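Local atomic coordinates of Sfrice_029225 (Spodoptera frugiperda, PDB entry 6I50), a protein that probably acts as a cytokine of the tumour necrosis factor family, assembling as a trimer and binding receptors at the cell surface. Residues Tyr70-Gln75 / Trp87-Thr92; Asp83-Val88 / Gly142-Leu147; Asp133-Arg138 / Ile155-Leu160. One frame throughout, in Å; residues are numbered along the deposited sequence.

Interaction 1: Tyr70-Gln75 / Trp87-Thr92; sequences YLVYVQ and WVLHRT
Val74 covers one face of the Trp87 indole with its CG1 methyl, while in the plane of the ring, at its edge, stands the backbone N of Leu89. CG1 of Val74 lies 3.8 Å from the centroid of the six-membered ring of Trp87 and 16° off the normal, a CH-pi contact set somewhat toward the rim. The root of the valine presses closer still, with Val74 CB 3.6 Å from Trp87 CH2. The indole reaches this place because its CG sits between the backbone N and the carbonyl carbon (chi1 58°), and the two side chains then slide past each other in opposite senses. Its NE1 is turned elsewhere, to a hydrogen bond with the carbonyl of Cys121, whose disulfide partner Cys105 also touches the tryptophan. Further along, the contact is purely aliphatic: Val72 CG1 meets Leu89 CD2 at 3.9 Å, and Val74 CG2 comes within 4.4 Å of Leu89 CD1. No hydrogen bond joins the segments, whose axes approach to 9.3 Å with an angle of 143° between their directions. This spacing illustrates how two sheets stack rather than how strands pair. Val137 and Ile155 also touch Val74, and all four residues of the contact are buried. Two sheets packed face to face through apolar side chains are what a beta sandwich is built on, here the jelly roll of the TNF fold.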
# COMPACT_ATOMS: atom_id res chain seq x y z
N TYR A 70 8.84 -6.81 -10.06
CA TYR A 70 8.56 -7.12 -8.66
C TYR A 70 7.53 -6.15 -8.11
O TYR A 70 7.56 -4.96 -8.43
CB TYR A 70 9.80 -6.97 -7.77
CG TYR A 70 10.88 -8.01 -7.93
CD1 TYR A 70 11.69 -8.04 -9.06
CD2 TYR A 70 11.13 -8.92 -6.92
CE1 TYR A 70 12.69 -8.97 -9.19
CE2 TYR A 70 12.13 -9.85 -7.03
CZ TYR A 70 12.91 -9.88 -8.17
OH TYR A 70 13.91 -10.82 -8.27
N LEU A 71 6.67 -6.65 -7.23
CA LEU A 71 5.94 -5.77 -6.33
C LEU A 71 6.87 -5.45 -5.17
O LEU A 71 7.33 -6.36 -4.47
CB LEU A 71 4.66 -6.43 -5.84
CG LEU A 71 3.87 -5.67 -4.77
CD1 LEU A 71 3.23 -4.41 -5.37
CD2 LEU A 71 2.80 -6.57 -4.15
N VAL A 72 7.20 -4.18 -4.99
CA VAL A 72 8.10 -3.72 -3.94
C VAL A 72 7.29 -2.83 -3.01
O VAL A 72 6.55 -1.96 -3.48
CB VAL A 72 9.31 -2.96 -4.51
CG1 VAL A 72 10.24 -2.50 -3.40
CG2 VAL A 72 10.07 -3.83 -5.52
N TYR A 73 7.42 -3.03 -1.70
CA TYR A 73 6.70 -2.19 -0.76
C TYR A 73 7.62 -1.82 0.39
O TYR A 73 8.52 -2.58 0.77
CB TYR A 73 5.42 -2.89 -0.24
CG TYR A 73 5.67 -4.22 0.42
CD1 TYR A 73 6.02 -4.30 1.77
CD2 TYR A 73 5.55 -5.41 -0.30
CE1 TYR A 73 6.27 -5.52 2.37
CE2 TYR A 73 5.78 -6.64 0.31
CZ TYR A 73 6.14 -6.68 1.64
OH TYR A 73 6.38 -7.90 2.24
N VAL A 74 7.42 -0.62 0.93
CA VAL A 74 8.24 -0.07 2.00
C VAL A 74 7.35 0.67 2.97
O VAL A 74 6.45 1.42 2.56
CB VAL A 74 9.32 0.88 1.44
CG1 VAL A 74 10.07 1.57 2.58
CG2 VAL A 74 10.29 0.16 0.52
N GLN A 75 7.60 0.49 4.27
CA GLN A 75 6.99 1.33 5.29
C GLN A 75 8.06 1.76 6.29
O GLN A 75 8.79 0.92 6.83
CB GLN A 75 5.87 0.60 6.03
CG GLN A 75 5.25 1.46 7.14
CD GLN A 75 3.92 0.91 7.60
OE1 GLN A 75 2.96 0.86 6.82
NE2 GLN A 75 3.83 0.51 8.87
N TRP A 87 10.86 9.45 2.74
CA TRP A 87 11.91 8.52 2.36
C TRP A 87 11.92 8.31 0.85
O TRP A 87 10.93 8.58 0.15
CB TRP A 87 11.77 7.16 3.08
CG TRP A 87 10.47 6.41 2.88
CD1 TRP A 87 9.46 6.28 3.79
CD2 TRP A 87 10.09 5.64 1.74
NE1 TRP A 87 8.46 5.49 3.28
CE2 TRP A 87 8.81 5.08 2.01
CE3 TRP A 87 10.68 5.37 0.50
CZ2 TRP A 87 8.13 4.29 1.10
CZ3 TRP A 87 10.00 4.58 -0.41
CH2 TRP A 87 8.73 4.05 -0.11
N VAL A 88 13.07 7.84 0.36
CA VAL A 88 13.26 7.48 -1.04
C VAL A 88 13.85 6.08 -1.10
O VAL A 88 14.64 5.68 -0.24
CB VAL A 88 14.18 8.48 -1.78
CG1 VAL A 88 13.41 9.77 -2.09
CG2 VAL A 88 15.42 8.77 -0.97
N LEU A 89 13.44 5.33 -2.12
CA LEU A 89 13.99 4.01 -2.39
C LEU A 89 15.05 4.16 -3.47
O LEU A 89 14.74 4.55 -4.60
CB LEU A 89 12.88 3.06 -2.85
CG LEU A 89 13.34 1.65 -3.20
CD1 LEU A 89 13.87 0.94 -1.97
CD2 LEU A 89 12.22 0.84 -3.85
N HIS A 90 16.31 3.86 -3.13
CA HIS A 90 17.43 4.05 -4.04
C HIS A 90 17.87 2.72 -4.64
O HIS A 90 18.09 1.74 -3.91
CB HIS A 90 18.62 4.68 -3.32
CG HIS A 90 18.46 6.15 -3.08
ND1 HIS A 90 19.02 6.79 -2.00
CD2 HIS A 90 17.80 7.10 -3.78
CE1 HIS A 90 18.71 8.08 -2.05
NE2 HIS A 90 17.97 8.29 -3.12
N ARG A 91 18.02 2.69 -5.96
CA ARG A 91 18.51 1.52 -6.68
C ARG A 91 19.92 1.78 -7.18
O ARG A 91 20.18 2.81 -7.82
CB ARG A 91 17.59 1.16 -7.85
CG ARG A 91 17.88 -0.21 -8.45
CD ARG A 91 18.45 -0.09 -9.85
NE ARG A 91 17.58 0.66 -10.74
CZ ARG A 91 16.51 0.15 -11.36
NH1 ARG A 91 15.78 0.92 -12.15
NH2 ARG A 91 16.18 -1.12 -11.18
N THR A 92 20.83 0.86 -6.88
CA THR A 92 22.19 0.92 -7.38
C THR A 92 22.52 -0.40 -8.06
O THR A 92 21.87 -1.42 -7.83
CB THR A 92 23.20 1.20 -6.25
OG1 THR A 92 23.02 0.25 -5.19
CG2 THR A 92 23.03 2.62 -5.70

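Interaction 2: Asp83-Val88 / Gly142-Leu147; sequences DTISWV and GDRHSL
Arg144 and Thr84 supply the polar part of this contact, and it is concentrated on a single atom. The carbonyl O of Thr84 is held side-on by the guanidinium of Arg144, at 3.0 Å from NE and at the same 3.0 Å from NH1. Neither bond is straight, with an angle of 143° at each hydrogen, as expected when two N-H groups converge on one acceptor. The oxygen lies near the guanidinium plane; NE meets it in the carbonyl plane, whereas NH1 is tilted 21° from that plane. The arginine chain bends at chi2 (-67°) to bring its head group across to Thr84 on the facing sheet.

The van der Waals contact is slighter. Ile85 CG2 rests 4.1 Å from Arg144 CD and equally far from NE, near the guanidinium edge, while the end of the isoleucine leads away from the segment. Beyond the pair, Arg144 also touches Asp80 and His82, Thr84 OG1 is hydrogen-bonded to Ser108 OG, and Thr84 packs on Pro118 of the third subunit. The arrangement thus illustrates how a side chain can bind a main-chain carbonyl in a strand of the other sheet. Arg144 is the second residue of a G1 beta bulge with Asp143, both facing one residue of strand 28-31; the bulge marks the start of the long strand 144-161 of the TNF-type sandwich.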
# COMPACT_ATOMS: atom_id res chain seq x y z
N ASP A 83 8.41 18.73 10.82
CA ASP A 83 7.13 18.93 10.13
C ASP A 83 6.98 17.98 8.96
O ASP A 83 5.86 17.54 8.67
CB ASP A 83 7.01 20.38 9.65
CG ASP A 83 6.65 21.34 10.77
OD1 ASP A 83 6.25 20.87 11.86
OD2 ASP A 83 6.76 22.56 10.55
N THR A 84 8.07 17.65 8.27
CA THR A 84 8.04 16.79 7.10
C THR A 84 8.93 15.58 7.31
O THR A 84 10.08 15.72 7.74
CB THR A 84 8.49 17.55 5.85
OG1 THR A 84 7.62 18.66 5.62
CG2 THR A 84 8.48 16.63 4.63
N ILE A 85 8.39 14.40 7.02
CA ILE A 85 9.16 13.16 6.99
C ILE A 85 8.96 12.54 5.62
O ILE A 85 7.85 12.57 5.07
CB ILE A 85 8.75 12.20 8.13
CG1 ILE A 85 7.23 12.06 8.22
CG2 ILE A 85 9.28 12.70 9.47
CD1 ILE A 85 6.68 10.84 7.52
N SER A 86 10.04 12.02 5.05
CA SER A 86 9.96 11.49 3.69
C SER A 86 11.12 10.52 3.49
O SER A 86 12.22 10.74 4.01
CB SER A 86 10.00 12.62 2.66
OG SER A 86 9.98 12.12 1.33
N TRP A 87 10.86 9.45 2.74
CA TRP A 87 11.91 8.52 2.36
C TRP A 87 11.92 8.31 0.85
O TRP A 87 10.93 8.58 0.15
CB TRP A 87 11.77 7.16 3.08
CG TRP A 87 10.47 6.41 2.88
CD1 TRP A 87 9.46 6.28 3.79
CD2 TRP A 87 10.09 5.64 1.74
NE1 TRP A 87 8.46 5.49 3.28
CE2 TRP A 87 8.81 5.08 2.01
CE3 TRP A 87 10.68 5.37 0.50
CZ2 TRP A 87 8.13 4.29 1.10
CZ3 TRP A 87 10.00 4.58 -0.41
CH2 TRP A 87 8.73 4.05 -0.11
N VAL A 88 13.07 7.84 0.36
CA VAL A 88 13.26 7.48 -1.04
C VAL A 88 13.85 6.08 -1.10
O VAL A 88 14.64 5.68 -0.24
CB VAL A 88 14.18 8.48 -1.78
CG1 VAL A 88 13.41 9.77 -2.09
CG2 VAL A 88 15.42 8.77 -0.97
N GLY A 142 18.09 15.21 6.60
CA GLY A 142 18.96 14.67 7.62
C GLY A 142 18.26 14.46 8.95
O GLY A 142 17.37 15.20 9.34
N ASP A 143 18.68 13.39 9.62
CA ASP A 143 18.36 13.15 11.02
C ASP A 143 16.86 13.12 11.29
O ASP A 143 16.28 14.09 11.79
CB ASP A 143 19.05 14.21 11.88
CG ASP A 143 20.54 14.00 11.94
OD1 ASP A 143 21.14 13.66 10.89
OD2 ASP A 143 21.12 14.16 13.04
N ARG A 144 16.24 12.00 10.96
CA ARG A 144 14.89 11.68 11.37
C ARG A 144 14.94 10.43 12.23
O ARG A 144 15.83 9.58 12.05
CB ARG A 144 13.97 11.47 10.17
CG ARG A 144 13.87 12.67 9.24
CD ARG A 144 13.16 13.83 9.91
NE ARG A 144 12.70 14.83 8.94
CZ ARG A 144 13.39 15.91 8.59
NH1 ARG A 144 12.87 16.77 7.71
NH2 ARG A 144 14.59 16.15 9.10
N HIS A 145 14.02 10.33 13.17
CA HIS A 145 13.91 9.17 14.04
C HIS A 145 12.75 8.29 13.59
O HIS A 145 11.66 8.79 13.30
CB HIS A 145 13.71 9.58 15.49
CG HIS A 145 14.83 10.40 16.05
ND1 HIS A 145 15.02 11.72 15.72
CD2 HIS A 145 15.82 10.08 16.91
CE1 HIS A 145 16.08 12.18 16.36
NE2 HIS A 145 16.59 11.20 17.09
N SER A 146 12.99 6.99 13.54
CA SER A 146 11.98 6.02 13.17
C SER A 146 11.98 4.87 14.16
O SER A 146 12.98 4.60 14.83
CB SER A 146 12.19 5.49 11.74
OG SER A 146 13.54 5.11 11.54
N LEU A 147 10.84 4.18 14.26
CA LEU A 147 10.69 3.02 15.14
C LEU A 147 10.96 1.76 14.32
O LEU A 147 10.18 1.42 13.42
CB LEU A 147 9.31 2.98 15.77
CG LEU A 147 9.02 4.06 16.82
CD1 LEU A 147 7.59 3.92 17.32
CD2 LEU A 147 10.00 3.95 17.97

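Interaction 3: Asp133-Arg138 / Ile155-Leu160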
# COMPACT_ATOMS: atom_id res chain seq x y z
N ASP A 133 20.97 -5.69 -8.71
CA ASP A 133 20.52 -4.44 -8.11
C ASP A 133 20.63 -4.51 -6.59
O ASP A 133 20.41 -5.56 -5.98
CB ASP A 133 19.07 -4.14 -8.47
CG ASP A 133 18.90 -3.59 -9.87
OD1 ASP A 133 19.91 -3.39 -10.59
OD2 ASP A 133 17.73 -3.35 -10.26
N ARG A 134 20.96 -3.37 -5.98
CA ARG A 134 20.82 -3.17 -4.55
C ARG A 134 19.76 -2.10 -4.32
O ARG A 134 19.68 -1.11 -5.06
CB ARG A 134 22.14 -2.75 -3.90
CG ARG A 134 22.99 -3.92 -3.41
CD ARG A 134 23.48 -4.79 -4.56
NE ARG A 134 24.59 -5.64 -4.14
CZ ARG A 134 25.31 -6.40 -4.96
NH1 ARG A 134 25.04 -6.42 -6.26
NH2 ARG A 134 26.30 -7.14 -4.48
N LEU A 135 18.92 -2.32 -3.30
CA LEU A 135 17.89 -1.37 -2.91
C LEU A 135 18.14 -0.92 -1.49
O LEU A 135 18.36 -1.75 -0.60
CB LEU A 135 16.49 -1.99 -3.00
CG LEU A 135 16.08 -2.52 -4.38
CD1 LEU A 135 14.71 -3.19 -4.28
CD2 LEU A 135 16.05 -1.40 -5.41
N ALA A 136 18.11 0.39 -1.27
CA ALA A 136 18.22 0.97 0.07
C ALA A 136 17.14 2.02 0.25
O ALA A 136 16.72 2.67 -0.72
CB ALA A 136 19.59 1.61 0.30
N VAL A 137 16.69 2.18 1.48
CA VAL A 137 15.75 3.24 1.85
C VAL A 137 16.53 4.31 2.59
O VAL A 137 17.19 4.02 3.60
CB VAL A 137 14.60 2.71 2.71
CG1 VAL A 137 13.54 3.79 2.89
CG2 VAL A 137 13.98 1.47 2.09
N ARG A 138 16.45 5.55 2.12
CA ARG A 138 17.05 6.69 2.80
C ARG A 138 15.97 7.72 3.10
O ARG A 138 15.00 7.85 2.36
CB ARG A 138 18.15 7.35 1.97
CG ARG A 138 19.43 6.54 1.87
CD ARG A 138 20.53 7.31 1.14
NE ARG A 138 21.77 6.54 1.14
CZ ARG A 138 22.03 5.54 0.29
NH1 ARG A 138 21.15 5.22 -0.64
NH2 ARG A 138 23.18 4.88 0.37
N ILE A 155 10.58 -3.61 4.58
CA ILE A 155 10.72 -3.55 3.12
C ILE A 155 10.61 -4.97 2.59
O ILE A 155 11.21 -5.90 3.14
CB ILE A 155 12.05 -2.89 2.69
CG1 ILE A 155 12.24 -3.02 1.17
CG2 ILE A 155 13.25 -3.50 3.42
CD1 ILE A 155 13.40 -2.19 0.63
N GLY A 156 9.79 -5.16 1.56
CA GLY A 156 9.57 -6.48 1.02
C GLY A 156 9.39 -6.40 -0.48
O GLY A 156 9.13 -5.33 -1.05
N LEU A 157 9.57 -7.55 -1.13
CA LEU A 157 9.41 -7.61 -2.57
C LEU A 157 9.04 -9.02 -2.98
O LEU A 157 9.48 -10.00 -2.37
CB LEU A 157 10.67 -7.17 -3.34
CG LEU A 157 12.11 -7.05 -2.83
CD1 LEU A 157 12.52 -8.11 -1.83
CD2 LEU A 157 13.05 -7.06 -4.03
N VAL A 158 8.24 -9.10 -4.04
CA VAL A 158 7.73 -10.35 -4.58
C VAL A 158 7.89 -10.28 -6.09
O VAL A 158 7.33 -9.39 -6.73
CB VAL A 158 6.25 -10.58 -4.21
CG1 VAL A 158 5.77 -11.91 -4.80
CG2 VAL A 158 6.04 -10.54 -2.70
N LYS A 159 8.63 -11.22 -6.66
CA LYS A 159 8.73 -11.25 -8.11
C LYS A 159 7.40 -11.70 -8.71
O LYS A 159 6.83 -12.72 -8.31
CB LYS A 159 9.85 -12.18 -8.57
CG LYS A 159 10.10 -12.08 -10.07
CD LYS A 159 11.18 -13.05 -10.52
CE LYS A 159 11.24 -13.10 -12.03
NZ LYS A 159 11.28 -14.49 -12.52
N LEU A 160 6.90 -10.92 -9.67
CA LEU A 160 5.61 -11.16 -10.31
C LEU A 160 5.74 -11.79 -11.69
O LEU A 160 4.86 -12.57 -12.08
CB LEU A 160 4.83 -9.86 -10.46
CG LEU A 160 4.57 -9.08 -9.17
CD1 LEU A 160 3.79 -7.81 -9.52
CD2 LEU A 160 3.82 -9.93 -8.18
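Ile155 and Val137 meet through methyl groups, and the isoleucine conformation explains how. Its CG1 is anti to the backbone N (chi1 173°) and the chain stays extended at chi2, so that CD1 is carried straight toward the facing strand and stops 4.0 Å from Val137 CG2. That valine branch is the one beside its own backbone N, the other methyl, CG1, lying anti to N. The two side chains run past each other in opposite senses instead of butting head-on.

The second pair meets at a slightly longer distance and joins one relaxed conformer to one unusual conformer. Leu135 places CG opposite its carbonyl carbon and extends CD1 away from CA, the common leucine shape, whereas the first torsion of Leu157, 17°, lies off the usual staggered positions, and with a CA-CB-CG angle opened to about 129° this conformation is doubtful. CD1 of Leu135 ends 4.2 Å from CD2 of Leu157 as modelled. Leu157 also touches Pro54, Val62 and Tyr70, while Leu135 has Leu89 as a further apolar neighbour. The nearest CA atoms, those of Val137 and Ile155, are 8.5 Å apart, and no hydrogen bond passes between the segments; the strands bond instead to neighbours in their own sheets. With four buried aliphatic side chains and no polar link across the gap, the chemistry implies that the sheets are held here by dispersion and the exclusion of water, in the interior of the sandwich.

From the N terminus, interaction 1 closes the first loop, of eleven residues, joining 70-75 to 87-92 on the next strand but in the opposite sheet. Interaction 2 begins on that same strand, sharing Trp87 and Val88, and closes a loop of 53 residues at 142-147. Interaction 3 opens inside this loop at 133-138 and closes one of sixteen residues beyond it at 155-160, so interactions 2 and 3 cross, whereas 1 and 3 lie in series. Strands 84-92 and 134-139 are sheet neighbours, probably bonded from His90 N to Ala136 O; strands 68-80 and 144-161 pair in the other sheet. All three contacts therefore bridge the same two sheets.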